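Local coordinates for protein aldehyde reductase YahK (Escherichia coli, PDB 1UUF) that reduces a wide range of aldehydes to the corresponding alcohols, strongly preferring NADPH over NADH as electron donor and carrying two zinc ions per subunit, at residues C108-C113 against H129-Y134; S112-E117 against H156-L161; L123-D128 against S312-I317; S185-W190 against F260-V265; M284-A289 against R307-S312. One frame throughout, in Å; residues are numbered along the deposited sequence.

Contact 1: C108-C113 against H129-Y134; sequences CIVDSC and HMTGTY. With ZN (zinc ion), chain B.
V110 N and D111 N both turn to one oxygen, T131 O. The bond from V110 N is 3.0 Å long and nearly straight, at 177°. The one from D111 N is longer, 3.5 Å, and weak. Two residues of 108-113 thus face one residue of 129-134, which is a classic beta bulge. It shifts the register of a short antiparallel ladder by one. Beyond the bulge T131 N donates to D111 O at 2.7 Å. At the other end T133 N donates to C108 O at 2.9 Å.

The side chains fill in around this ladder. V110 lays CG2 against T131 CG2 at 3.6 Å, while its other branch, CG1, faces T133. I109 and M130 cross at about a right angle, with I109 CG2 3.6 Å from M130 CG. M130 holds CG anti to its backbone N (chi1 -179°) and then bends at the next two bonds, which brings SD near I109 CG1.

Second-shell bonds steady the ends. T133 OG1 is hydrogen-bonded to G107 O. D111 OD1 takes the N-H of S112 and a salt bridge from K114. Just past S112, C113 SG binds zinc at 2.4 Å, together with C116, C119 and C127, so the ladder lies at the base of the structural-zinc lobe of this dehydrogenase family.

V110 packs on V155 of strand 152-156 and T133 on I153 of the same strand. C108 touches H82, a ligand of the catalytic zinc, and Y134 stacks on H82 and reaches helix 61-68.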
# COMPACT_ATOMS: atom_id res chain seq x y z
N CYS A 108 3.06 -22.01 11.49
CA CYS A 108 1.63 -22.00 11.19
C CYS A 108 1.21 -22.88 10.01
O CYS A 108 0.02 -23.12 9.81
CB CYS A 108 1.16 -20.58 10.89
SG CYS A 108 1.40 -19.42 12.23
N ILE A 109 2.19 -23.36 9.25
CA ILE A 109 1.94 -24.18 8.07
C ILE A 109 2.42 -25.62 8.20
O ILE A 109 3.56 -25.86 8.59
CB ILE A 109 2.68 -23.61 6.84
CG1 ILE A 109 2.42 -22.11 6.71
CG2 ILE A 109 2.25 -24.35 5.58
CD1 ILE A 109 3.30 -21.43 5.68
N VAL A 110 1.55 -26.58 7.87
CA VAL A 110 1.96 -27.98 7.90
C VAL A 110 1.87 -28.61 6.50
O VAL A 110 2.34 -29.73 6.29
CB VAL A 110 1.13 -28.83 8.91
CG1 VAL A 110 1.53 -28.45 10.34
CG2 VAL A 110 -0.35 -28.63 8.69
N ASP A 111 1.27 -27.90 5.55
CA ASP A 111 1.17 -28.38 4.18
C ASP A 111 0.65 -27.30 3.24
O ASP A 111 0.11 -26.29 3.68
CB ASP A 111 0.26 -29.62 4.10
CG ASP A 111 0.68 -30.60 3.01
OD1 ASP A 111 1.58 -30.27 2.21
OD2 ASP A 111 0.11 -31.71 2.95
N SER A 112 0.85 -27.50 1.94
CA SER A 112 0.36 -26.56 0.93
C SER A 112 0.24 -27.34 -0.38
O SER A 112 0.66 -28.50 -0.45
CB SER A 112 1.30 -25.36 0.78
OG SER A 112 2.57 -25.72 0.27
N CYS A 113 -0.33 -26.73 -1.41
CA CYS A 113 -0.51 -27.45 -2.67
C CYS A 113 0.79 -27.82 -3.37
O CYS A 113 0.85 -28.81 -4.09
CB CYS A 113 -1.43 -26.66 -3.61
SG CYS A 113 -0.66 -25.44 -4.69
N HIS A 129 -4.48 -22.87 -0.82
CA HIS A 129 -4.84 -24.15 -0.22
C HIS A 129 -3.85 -24.59 0.84
O HIS A 129 -3.58 -25.77 1.00
CB HIS A 129 -4.94 -25.19 -1.33
CG HIS A 129 -5.78 -24.75 -2.48
ND1 HIS A 129 -7.14 -24.56 -2.38
CD2 HIS A 129 -5.44 -24.37 -3.74
CE1 HIS A 129 -7.60 -24.09 -3.53
NE2 HIS A 129 -6.59 -23.97 -4.37
N MET A 130 -3.33 -23.61 1.57
CA MET A 130 -2.37 -23.89 2.63
C MET A 130 -3.09 -24.58 3.78
O MET A 130 -4.21 -24.19 4.15
CB MET A 130 -1.72 -22.59 3.09
CG MET A 130 -0.68 -22.75 4.19
SD MET A 130 -1.37 -22.52 5.83
CE MET A 130 -1.32 -20.73 5.93
N THR A 131 -2.46 -25.61 4.34
CA THR A 131 -3.03 -26.34 5.47
C THR A 131 -2.42 -25.78 6.74
O THR A 131 -1.22 -25.92 6.97
CB THR A 131 -2.71 -27.85 5.39
OG1 THR A 131 -3.30 -28.41 4.21
CG2 THR A 131 -3.27 -28.58 6.62
N GLY A 132 -3.24 -25.13 7.56
CA GLY A 132 -2.75 -24.56 8.80
C GLY A 132 -2.48 -25.62 9.85
O GLY A 132 -3.11 -26.67 9.86
N THR A 133 -1.54 -25.32 10.74
CA THR A 133 -1.16 -26.25 11.80
C THR A 133 -2.38 -26.69 12.61
O THR A 133 -2.40 -27.80 13.15
CB THR A 133 -0.10 -25.59 12.68
OG1 THR A 133 0.98 -25.18 11.83
CG2 THR A 133 0.44 -26.57 13.72
N TYR A 134 -3.38 -25.83 12.71
CA TYR A 134 -4.62 -26.20 13.38
C TYR A 134 -5.83 -25.59 12.67
O TYR A 134 -5.74 -24.51 12.08
CB TYR A 134 -4.61 -25.83 14.88
CG TYR A 134 -4.39 -24.38 15.22
CD1 TYR A 134 -5.40 -23.43 15.06
CD2 TYR A 134 -3.18 -23.95 15.76
CE1 TYR A 134 -5.21 -22.10 15.44
CE2 TYR A 134 -2.97 -22.63 16.14
CZ TYR A 134 -4.00 -21.71 15.98
OH TYR A 134 -3.79 -20.41 16.37
ZN ZN B . 0.11 -23.63 -3.39

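Contact 2: S112-E117 against H156-L161; sequences SCKHCE and HERYVL. With ZN (zinc ion), chain B.
S112 OG and Y159 OH share a hydrogen bond of 2.6 Å, the shortest polar link between the two segments. The serine oxygen meets the tyrosine at the ring edge, near the ring plane. S112 OG gets there because it sits between its own backbone N and carbonyl carbon (chi1 66°).

K114 runs past the same hydroxyl. Its CG is 3.4 Å from Y159 OH, and its chain passes the R158 side chain in the opposite direction, with K114 CB 3.5 Å from R158 NH1. Farther out, K114 CE lies over one face of the H156 ring, toward the rim. A final bend (chi4 62°) turns NZ back to S112 O, at 3.0 Å. NZ is thus held by S112 O as well as by the D111 carboxylate.

This loop is part of the four-cysteine structural-zinc site. C113 and C116 supply two of the four sulfurs. C113 SG accepts the backbone N-H of H115, a bond that would probably temper the charge on the thiolate.

Across the contact, a water donates to K114 O at 2.8 Å and accepts from R158 NH1, lying at the edge of the guanidinium in its plane. The extended R158 side chain also forms a salt bridge with E124 through NH2. H156 is steadied from its own segment: R158 N donates to H156 ND1 at 2.9 Å, in the plane of the imidazole.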
# COMPACT_ATOMS: atom_id res chain seq x y z
N SER A 112 0.85 -27.50 1.94
CA SER A 112 0.36 -26.56 0.93
C SER A 112 0.24 -27.34 -0.38
O SER A 112 0.66 -28.50 -0.45
CB SER A 112 1.30 -25.36 0.78
OG SER A 112 2.57 -25.72 0.27
N CYS A 113 -0.33 -26.73 -1.41
CA CYS A 113 -0.51 -27.45 -2.67
C CYS A 113 0.79 -27.82 -3.37
O CYS A 113 0.85 -28.81 -4.09
CB CYS A 113 -1.43 -26.66 -3.61
SG CYS A 113 -0.66 -25.44 -4.69
N LYS A 114 1.84 -27.02 -3.15
CA LYS A 114 3.17 -27.25 -3.72
C LYS A 114 3.33 -27.03 -5.21
O LYS A 114 4.42 -27.24 -5.74
CB LYS A 114 3.65 -28.67 -3.40
CG LYS A 114 3.57 -29.06 -1.95
CD LYS A 114 4.05 -30.49 -1.76
CE LYS A 114 3.63 -31.02 -0.41
NZ LYS A 114 2.15 -31.05 -0.30
N HIS A 115 2.28 -26.60 -5.91
CA HIS A 115 2.43 -26.40 -7.35
C HIS A 115 1.91 -25.07 -7.89
O HIS A 115 1.95 -24.85 -9.10
CB HIS A 115 1.78 -27.56 -8.10
CG HIS A 115 0.32 -27.73 -7.82
ND1 HIS A 115 -0.66 -26.99 -8.45
CD2 HIS A 115 -0.33 -28.55 -6.96
CE1 HIS A 115 -1.84 -27.34 -7.99
NE2 HIS A 115 -1.68 -28.29 -7.08
N CYS A 116 1.44 -24.19 -7.02
CA CYS A 116 0.95 -22.89 -7.47
C CYS A 116 2.11 -21.90 -7.47
O CYS A 116 3.20 -22.21 -6.98
CB CYS A 116 -0.16 -22.38 -6.55
SG CYS A 116 0.42 -21.83 -4.93
N GLU A 117 1.89 -20.71 -8.02
CA GLU A 117 2.94 -19.71 -8.08
C GLU A 117 3.52 -19.39 -6.70
O GLU A 117 4.74 -19.25 -6.55
CB GLU A 117 2.40 -18.43 -8.72
CG GLU A 117 3.48 -17.39 -9.00
CD GLU A 117 2.93 -16.17 -9.71
OE1 GLU A 117 2.29 -16.33 -10.77
OE2 GLU A 117 3.15 -15.04 -9.22
N HIS A 156 5.09 -33.10 7.24
CA HIS A 156 5.84 -33.35 6.01
C HIS A 156 7.13 -32.54 6.17
O HIS A 156 7.07 -31.37 6.55
CB HIS A 156 5.02 -32.85 4.82
CG HIS A 156 5.66 -33.08 3.48
ND1 HIS A 156 6.83 -32.46 3.10
CD2 HIS A 156 5.28 -33.85 2.43
CE1 HIS A 156 7.14 -32.83 1.87
NE2 HIS A 156 6.22 -33.67 1.44
N GLU A 157 8.28 -33.14 5.88
CA GLU A 157 9.55 -32.44 6.07
C GLU A 157 9.71 -31.10 5.37
O GLU A 157 10.54 -30.29 5.80
CB GLU A 157 10.74 -33.34 5.70
CG GLU A 157 10.92 -33.60 4.22
CD GLU A 157 12.33 -34.08 3.88
OE1 GLU A 157 12.54 -34.59 2.77
OE2 GLU A 157 13.23 -33.93 4.74
N ARG A 158 8.94 -30.84 4.32
CA ARG A 158 9.07 -29.56 3.64
C ARG A 158 8.67 -28.40 4.55
O ARG A 158 9.13 -27.27 4.38
CB ARG A 158 8.19 -29.52 2.37
CG ARG A 158 8.08 -28.12 1.74
CD ARG A 158 7.43 -28.16 0.37
NE ARG A 158 7.29 -26.82 -0.21
CZ ARG A 158 7.01 -26.59 -1.49
NH1 ARG A 158 6.84 -27.61 -2.33
NH2 ARG A 158 6.90 -25.35 -1.93
N TYR A 159 7.84 -28.70 5.55
CA TYR A 159 7.36 -27.67 6.45
C TYR A 159 7.97 -27.70 7.84
O TYR A 159 7.51 -27.01 8.75
CB TYR A 159 5.83 -27.73 6.52
CG TYR A 159 5.22 -27.77 5.14
CD1 TYR A 159 5.08 -28.97 4.44
CD2 TYR A 159 4.88 -26.58 4.48
CE1 TYR A 159 4.61 -28.99 3.13
CE2 TYR A 159 4.42 -26.59 3.17
CZ TYR A 159 4.29 -27.79 2.50
OH TYR A 159 3.86 -27.80 1.20
N VAL A 160 9.01 -28.51 8.01
CA VAL A 160 9.69 -28.61 9.30
C VAL A 160 10.97 -27.80 9.19
O VAL A 160 11.69 -27.91 8.20
CB VAL A 160 10.03 -30.08 9.64
CG1 VAL A 160 10.83 -30.14 10.94
CG2 VAL A 160 8.74 -30.89 9.77
N LEU A 161 11.25 -27.00 10.21
CA LEU A 161 12.44 -26.14 10.23
C LEU A 161 13.52 -26.70 11.14
O LEU A 161 13.22 -27.40 12.10
CB LEU A 161 12.07 -24.74 10.72
CG LEU A 161 11.10 -23.86 9.92
CD1 LEU A 161 11.62 -23.70 8.50
CD2 LEU A 161 9.71 -24.48 9.91
ZN ZN B . 0.11 -23.63 -3.39
O HOH W 1 6.79 -26.01 -4.84

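Contact 3: L123-D128 against S312-I317; sequences LENYCD and SMIGGI. With ZN (zinc ion), chain B.
N125 turns its amide to the backbone of M313, and N125 ND2 donates to M313 O at 3.0 Å. The acceptor lies close to the amide plane. N125 CG sits between the backbone N and the carbonyl carbon (chi1 54°), which aims the amide this way. The same ND2 sits over one face of the Y126 ring, toward the rim, and N125 CB rests on I314 CD1 at 3.5 Å.

Y126 and M313 slide past each other in opposite directions, with M313 CG 3.7 Å from Y126 CE2. The tyrosine hydroxyl accepts the N-H of M313 at 3.2 Å. One water joins Y126 OH to I314 O and takes a weak bond from N125 ND2.

E124 crosses I317 at about a right angle. Its bent chain lets OE1 accept the N-H of I317 at 3.0 Å, at the start of helix 317-330; the donor lies above the carboxylate plane. Its other oxygen, OE2, is taken up by R158.

M313 also packs on I303 of the second subunit, and D128 forms salt bridges there with K305 and K256. C127 binds the structural zinc. The contact thus joins the four-cysteine zinc lobe to the coenzyme-binding domain beside the subunit interface, as in zinc-containing alcohol dehydrogenases.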
# COMPACT_ATOMS: atom_id res chain seq x y z
N LEU A 123 6.55 -19.24 -0.99
CA LEU A 123 5.57 -18.48 -0.24
C LEU A 123 4.35 -19.35 0.06
O LEU A 123 3.21 -18.99 -0.25
CB LEU A 123 5.15 -17.23 -1.02
CG LEU A 123 6.26 -16.21 -1.27
CD1 LEU A 123 5.74 -15.10 -2.18
CD2 LEU A 123 6.74 -15.63 0.06
N GLU A 124 4.59 -20.50 0.67
CA GLU A 124 3.51 -21.42 1.01
C GLU A 124 2.47 -20.76 1.90
O GLU A 124 1.32 -21.20 1.95
CB GLU A 124 4.07 -22.67 1.69
CG GLU A 124 5.06 -23.45 0.83
CD GLU A 124 6.51 -23.05 1.06
OE1 GLU A 124 6.78 -21.94 1.56
OE2 GLU A 124 7.39 -23.87 0.73
N ASN A 125 2.87 -19.70 2.60
CA ASN A 125 1.97 -18.97 3.49
C ASN A 125 0.85 -18.24 2.73
O ASN A 125 -0.21 -17.96 3.30
CB ASN A 125 2.76 -17.98 4.35
CG ASN A 125 3.63 -17.03 3.53
OD1 ASN A 125 4.30 -17.44 2.57
ND2 ASN A 125 3.65 -15.76 3.91
N TYR A 126 1.09 -17.94 1.46
CA TYR A 126 0.10 -17.26 0.64
C TYR A 126 -0.63 -18.20 -0.31
O TYR A 126 -1.37 -17.76 -1.19
CB TYR A 126 0.76 -16.11 -0.13
CG TYR A 126 1.24 -15.00 0.78
CD1 TYR A 126 2.57 -14.60 0.78
CD2 TYR A 126 0.36 -14.38 1.66
CE1 TYR A 126 3.03 -13.61 1.66
CE2 TYR A 126 0.80 -13.39 2.54
CZ TYR A 126 2.13 -13.01 2.54
OH TYR A 126 2.56 -12.07 3.44
N CYS A 127 -0.41 -19.50 -0.15
CA CYS A 127 -1.07 -20.50 -0.99
C CYS A 127 -2.56 -20.49 -0.66
O CYS A 127 -2.94 -20.40 0.51
CB CYS A 127 -0.48 -21.89 -0.71
SG CYS A 127 -1.33 -23.27 -1.52
N ASP A 128 -3.41 -20.56 -1.68
CA ASP A 128 -4.85 -20.57 -1.45
C ASP A 128 -5.31 -21.84 -0.77
O ASP A 128 -6.41 -21.90 -0.22
CB ASP A 128 -5.63 -20.44 -2.77
CG ASP A 128 -5.70 -19.02 -3.27
OD1 ASP A 128 -5.78 -18.10 -2.43
OD2 ASP A 128 -5.70 -18.83 -4.50
N SER A 312 0.65 -8.18 5.76
CA SER A 312 1.56 -9.31 5.60
C SER A 312 1.24 -10.33 6.68
O SER A 312 0.82 -9.96 7.77
CB SER A 312 3.01 -8.84 5.75
OG SER A 312 3.92 -9.92 5.64
N MET A 313 1.39 -11.61 6.37
CA MET A 313 1.16 -12.63 7.39
C MET A 313 2.25 -13.68 7.34
O MET A 313 2.66 -14.14 6.27
CB MET A 313 -0.23 -13.26 7.26
CG MET A 313 -0.54 -13.97 5.97
SD MET A 313 -2.10 -14.89 6.14
CE MET A 313 -1.49 -16.58 6.02
N ILE A 314 2.73 -14.04 8.53
CA ILE A 314 3.81 -15.00 8.71
C ILE A 314 4.86 -14.93 7.61
O ILE A 314 5.29 -13.84 7.24
CB ILE A 314 3.27 -16.45 8.86
CG1 ILE A 314 2.41 -16.84 7.66
CG2 ILE A 314 2.47 -16.54 10.14
CD1 ILE A 314 1.92 -18.28 7.72
N GLY A 315 5.28 -16.08 7.11
CA GLY A 315 6.28 -16.11 6.05
C GLY A 315 6.32 -17.50 5.44
O GLY A 315 5.77 -18.43 6.02
N GLY A 316 6.94 -17.63 4.28
CA GLY A 316 7.05 -18.93 3.64
C GLY A 316 8.06 -19.77 4.40
O GLY A 316 8.73 -19.27 5.30
N ILE A 317 8.19 -21.05 4.05
CA ILE A 317 9.12 -21.89 4.77
C ILE A 317 10.59 -21.48 4.58
O ILE A 317 11.33 -21.36 5.56
CB ILE A 317 8.95 -23.38 4.40
CG1 ILE A 317 7.50 -23.82 4.66
CG2 ILE A 317 9.87 -24.25 5.26
CD1 ILE A 317 7.06 -23.72 6.11
ZN ZN B . 0.11 -23.63 -3.39
O HOH W 2 5.00 -12.99 4.47

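Contact 4: S185-W190 against F260-V265; sequences SPLRHW and FILNTV
W190 and F260 meet where the end of helix 176-189 lies against a strand of the Rossmann-type parallel sheet. The helix end 185-189 and strand 260-263 run nearly antiparallel, at 168°, with axes 9.5 Å apart. The side chains that meet are all apolar or aromatic.

The aromatic contacts centre on F260. W190 CB makes a CH-pi contact over one face of the F260 ring, 3.7 Å from its centroid. The tryptophan five-membered ring is close to parallel with the phenyl ring, the planes 8° apart. The rings are offset, with centroids 4.9 Å apart, so they barely overlap. F260 CE1 lies 3.6 Å from W190 CD2. With chi1 at 176° the F260 ring swings away from its own N and out to the helix. L187 comes in at the edge of this ring, in its plane, with CD2 3.9 Å from F260 CE2.

The aliphatic contacts centre on L262, the next residue on this face of the strand. Its two methyls are divided between two helix residues. CD2 faces L187 CG, and the other methyl turns to P186.

Outside the pair, W190 and F260 both pack on T285 of the neighbouring strand 282-286, and L187 touches V198 of strand 197-201. W190 also packs on R306 of the second subunit. P186 and L262 cross obliquely, P186 CG lying 3.6 Å from L262 CD1.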
# COMPACT_ATOMS: atom_id res chain seq x y z
N SER A 185 9.54 -11.36 8.17
CA SER A 185 9.19 -11.33 6.75
C SER A 185 8.97 -9.93 6.16
O SER A 185 9.58 -9.59 5.13
CB SER A 185 7.95 -12.19 6.50
OG SER A 185 7.73 -12.32 5.10
N PRO A 186 8.11 -9.12 6.78
CA PRO A 186 7.89 -7.78 6.22
C PRO A 186 9.12 -6.88 6.37
O PRO A 186 9.37 -6.02 5.53
CB PRO A 186 6.68 -7.26 7.00
CG PRO A 186 6.78 -7.98 8.32
CD PRO A 186 7.19 -9.38 7.90
N LEU A 187 9.90 -7.07 7.44
CA LEU A 187 11.10 -6.27 7.62
C LEU A 187 12.04 -6.54 6.46
O LEU A 187 12.67 -5.62 5.93
CB LEU A 187 11.78 -6.60 8.95
CG LEU A 187 11.07 -6.07 10.19
CD1 LEU A 187 11.73 -6.65 11.44
CD2 LEU A 187 11.14 -4.54 10.20
N ARG A 188 12.13 -7.80 6.05
CA ARG A 188 12.99 -8.16 4.92
C ARG A 188 12.36 -7.71 3.61
O ARG A 188 13.05 -7.16 2.74
CB ARG A 188 13.21 -9.68 4.87
CG ARG A 188 14.16 -10.23 5.93
CD ARG A 188 15.53 -9.56 5.87
NE ARG A 188 16.52 -10.28 6.67
CZ ARG A 188 17.72 -9.79 6.99
NH1 ARG A 188 18.08 -8.58 6.59
NH2 ARG A 188 18.56 -10.53 7.71
N HIS A 189 11.06 -7.92 3.45
CA HIS A 189 10.40 -7.53 2.20
C HIS A 189 10.52 -6.04 1.91
O HIS A 189 10.74 -5.65 0.76
CB HIS A 189 8.92 -7.92 2.23
CG HIS A 189 8.27 -7.88 0.88
ND1 HIS A 189 7.24 -7.01 0.57
CD2 HIS A 189 8.51 -8.60 -0.24
CE1 HIS A 189 6.88 -7.20 -0.68
NE2 HIS A 189 7.63 -8.16 -1.20
N TRP A 190 10.39 -5.21 2.94
CA TRP A 190 10.51 -3.77 2.74
C TRP A 190 11.92 -3.27 3.03
O TRP A 190 12.15 -2.10 3.32
CB TRP A 190 9.44 -3.04 3.55
CG TRP A 190 8.12 -3.02 2.80
CD1 TRP A 190 7.75 -2.14 1.81
CD2 TRP A 190 7.04 -3.95 2.93
NE1 TRP A 190 6.51 -2.48 1.31
CE2 TRP A 190 6.05 -3.59 1.99
CE3 TRP A 190 6.81 -5.07 3.75
CZ2 TRP A 190 4.85 -4.30 1.84
CZ3 TRP A 190 5.62 -5.77 3.61
CH2 TRP A 190 4.65 -5.38 2.66
N PHE A 260 9.95 2.79 6.48
CA PHE A 260 9.01 1.70 6.67
C PHE A 260 8.49 1.68 8.11
O PHE A 260 9.23 1.95 9.05
CB PHE A 260 9.72 0.38 6.35
CG PHE A 260 8.89 -0.84 6.60
CD1 PHE A 260 7.71 -1.06 5.90
CD2 PHE A 260 9.30 -1.79 7.54
CE1 PHE A 260 6.95 -2.20 6.13
CE2 PHE A 260 8.55 -2.93 7.77
CZ PHE A 260 7.37 -3.14 7.07
N ILE A 261 7.21 1.37 8.27
CA ILE A 261 6.63 1.27 9.60
C ILE A 261 5.90 -0.06 9.70
O ILE A 261 5.02 -0.36 8.90
CB ILE A 261 5.62 2.41 9.88
CG1 ILE A 261 6.37 3.74 9.99
CG2 ILE A 261 4.89 2.13 11.20
CD1 ILE A 261 5.47 4.93 10.25
N LEU A 262 6.28 -0.85 10.70
CA LEU A 262 5.66 -2.15 10.94
C LEU A 262 4.67 -1.97 12.09
O LEU A 262 5.07 -1.75 13.23
CB LEU A 262 6.73 -3.18 11.31
CG LEU A 262 6.23 -4.60 11.58
CD1 LEU A 262 5.63 -5.18 10.31
CD2 LEU A 262 7.38 -5.45 12.07
N ASN A 263 3.38 -2.05 11.79
CA ASN A 263 2.36 -1.88 12.83
C ASN A 263 1.87 -3.25 13.30
O ASN A 263 1.23 -3.98 12.54
CB ASN A 263 1.21 -1.03 12.27
CG ASN A 263 0.28 -0.52 13.36
OD1 ASN A 263 -0.22 0.61 13.28
ND2 ASN A 263 0.06 -1.34 14.37
N THR A 264 2.17 -3.59 14.55
CA THR A 264 1.79 -4.89 15.11
C THR A 264 0.59 -4.87 16.05
O THR A 264 0.20 -5.91 16.58
CB THR A 264 2.96 -5.52 15.90
OG1 THR A 264 3.15 -4.81 17.13
CG2 THR A 264 4.25 -5.46 15.08
N VAL A 265 0.00 -3.70 16.27
CA VAL A 265 -1.15 -3.59 17.16
C VAL A 265 -2.36 -4.33 16.61
O VAL A 265 -2.67 -4.24 15.42
CB VAL A 265 -1.52 -2.11 17.41
CG1 VAL A 265 -2.72 -2.01 18.35
CG2 VAL A 265 -0.34 -1.36 18.00

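Contact 5: M284-A289 against R307-S312; sequences MTLVGA and RAIAGS
The last two strands of this chain's Rossmann-type sheet make this contact, 284-286 and 308-311, parallel neighbours with directions 27° apart. M284 pairs with I309, T285 with A310 and L286 with G311. M284 N donates to A308 O at 3.0 Å, and A310 N donates in turn to M284 O. L286 N then binds A310 O at 2.8 Å, and S312 N reaches L286 O at 3.3 Å. M284 O, A310 O and L286 O each also receive a CA-H from the facing strand.

On one face M284 and I309 lie side by side and point the same way. An extended start to the M284 chain (chi1 168°) and a turn at chi3 bring CE to I309 CD1, at 3.6 Å. L286 adds a looser methyl contact to I309. On the other face T285 OG1 lies 3.8 Å from A310 CB and has no hydrogen-bonding partner in the model although it is buried. T285 CG2 packs on S312 CB, also at 3.8 Å.

Past the strands, one water donates to both V287 O and S312 O, 2.7 Å from V287 O, and bridges the diverging chains.

M284 packs on L271 and F274 of helix 271-275. A308, I309 and A310 pair antiparallel with a strand of the second subunit. The sheet therefore runs on across the interface, the dimer arrangement known from the coenzyme-binding domains of medium-chain alcohol dehydrogenases.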
# COMPACT_ATOMS: atom_id res chain seq x y z
N MET A 284 3.54 1.48 5.31
CA MET A 284 3.28 1.03 6.67
C MET A 284 2.57 -0.29 6.45
O MET A 284 1.55 -0.35 5.77
CB MET A 284 2.37 1.96 7.46
CG MET A 284 1.90 1.31 8.77
SD MET A 284 1.15 2.44 9.96
CE MET A 284 -0.24 3.04 9.00
N THR A 285 3.12 -1.36 7.02
CA THR A 285 2.52 -2.68 6.86
C THR A 285 1.93 -3.15 8.17
O THR A 285 2.59 -3.07 9.21
CB THR A 285 3.56 -3.69 6.37
OG1 THR A 285 4.03 -3.29 5.08
CG2 THR A 285 2.96 -5.10 6.28
N LEU A 286 0.70 -3.63 8.12
CA LEU A 286 0.00 -4.11 9.30
C LEU A 286 0.14 -5.63 9.41
O LEU A 286 -0.01 -6.34 8.41
CB LEU A 286 -1.48 -3.75 9.21
CG LEU A 286 -1.82 -2.34 8.71
CD1 LEU A 286 -3.33 -2.19 8.60
CD2 LEU A 286 -1.25 -1.30 9.64
N VAL A 287 0.43 -6.13 10.61
CA VAL A 287 0.55 -7.58 10.81
C VAL A 287 -0.25 -8.06 12.02
O VAL A 287 -0.36 -9.27 12.24
CB VAL A 287 2.03 -8.02 10.98
CG1 VAL A 287 2.79 -7.74 9.70
CG2 VAL A 287 2.66 -7.31 12.16
N GLY A 288 -0.80 -7.13 12.79
CA GLY A 288 -1.59 -7.52 13.94
C GLY A 288 -2.90 -8.18 13.54
O GLY A 288 -3.36 -8.02 12.42
N ALA A 289 -3.50 -8.93 14.46
CA ALA A 289 -4.76 -9.62 14.19
C ALA A 289 -5.87 -8.63 13.82
O ALA A 289 -5.90 -8.11 12.70
CB ALA A 289 -5.18 -10.43 15.41
N ARG A 307 2.45 7.16 -0.79
CA ARG A 307 2.67 6.24 0.31
C ARG A 307 1.71 5.08 0.16
O ARG A 307 0.77 5.15 -0.64
CB ARG A 307 2.39 6.93 1.64
CG ARG A 307 3.36 8.03 2.00
CD ARG A 307 2.66 9.00 2.94
NE ARG A 307 3.57 9.94 3.58
CZ ARG A 307 3.21 11.14 4.01
NH1 ARG A 307 1.95 11.54 3.86
NH2 ARG A 307 4.09 11.92 4.61
N ALA A 308 1.93 4.02 0.92
CA ALA A 308 1.07 2.86 0.85
C ALA A 308 0.87 2.20 2.20
O ALA A 308 1.70 2.33 3.11
CB ALA A 308 1.65 1.84 -0.13
N ILE A 309 -0.26 1.52 2.33
CA ILE A 309 -0.57 0.75 3.53
C ILE A 309 -0.69 -0.67 2.99
O ILE A 309 -1.40 -0.91 2.02
CB ILE A 309 -1.91 1.18 4.16
CG1 ILE A 309 -1.86 2.66 4.54
CG2 ILE A 309 -2.20 0.31 5.39
CD1 ILE A 309 -0.72 3.02 5.46
N ALA A 310 0.03 -1.60 3.61
CA ALA A 310 0.00 -2.98 3.16
C ALA A 310 -0.22 -3.92 4.32
O ALA A 310 -0.31 -3.49 5.48
CB ALA A 310 1.32 -3.32 2.47
N GLY A 311 -0.34 -5.20 4.01
CA GLY A 311 -0.53 -6.20 5.03
C GLY A 311 0.46 -7.32 4.77
O GLY A 311 1.04 -7.40 3.69
N SER A 312 0.65 -8.18 5.76
CA SER A 312 1.56 -9.31 5.60
C SER A 312 1.24 -10.33 6.68
O SER A 312 0.82 -9.96 7.77
CB SER A 312 3.01 -8.84 5.75
OG SER A 312 3.92 -9.92 5.64
O HOH W 3 -0.21 -10.96 10.18

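Contacts 1, 2 and 3 cluster round the structural zinc, their centres 8 to 10 Å apart. Contacts 1 and 2 share S112 and C113, and the segments of contact 3 alternate along the chain with theirs. Contacts 4 and 5 lie 7 Å apart on the parallel sheet, through its adjacent strands 258-263 and 282-286. Contact 3 joins the two groups: it is about 15 Å from each of contacts 4 and 5, centre to centre, and shares S312 with contact 5. Contacts 4 and 5 follow in series within the long loop that contact 3 closes. Contacts 3, 4 and 5 all touch the second subunit, so zinc lobe, coenzyme domain and dimer interface are connected.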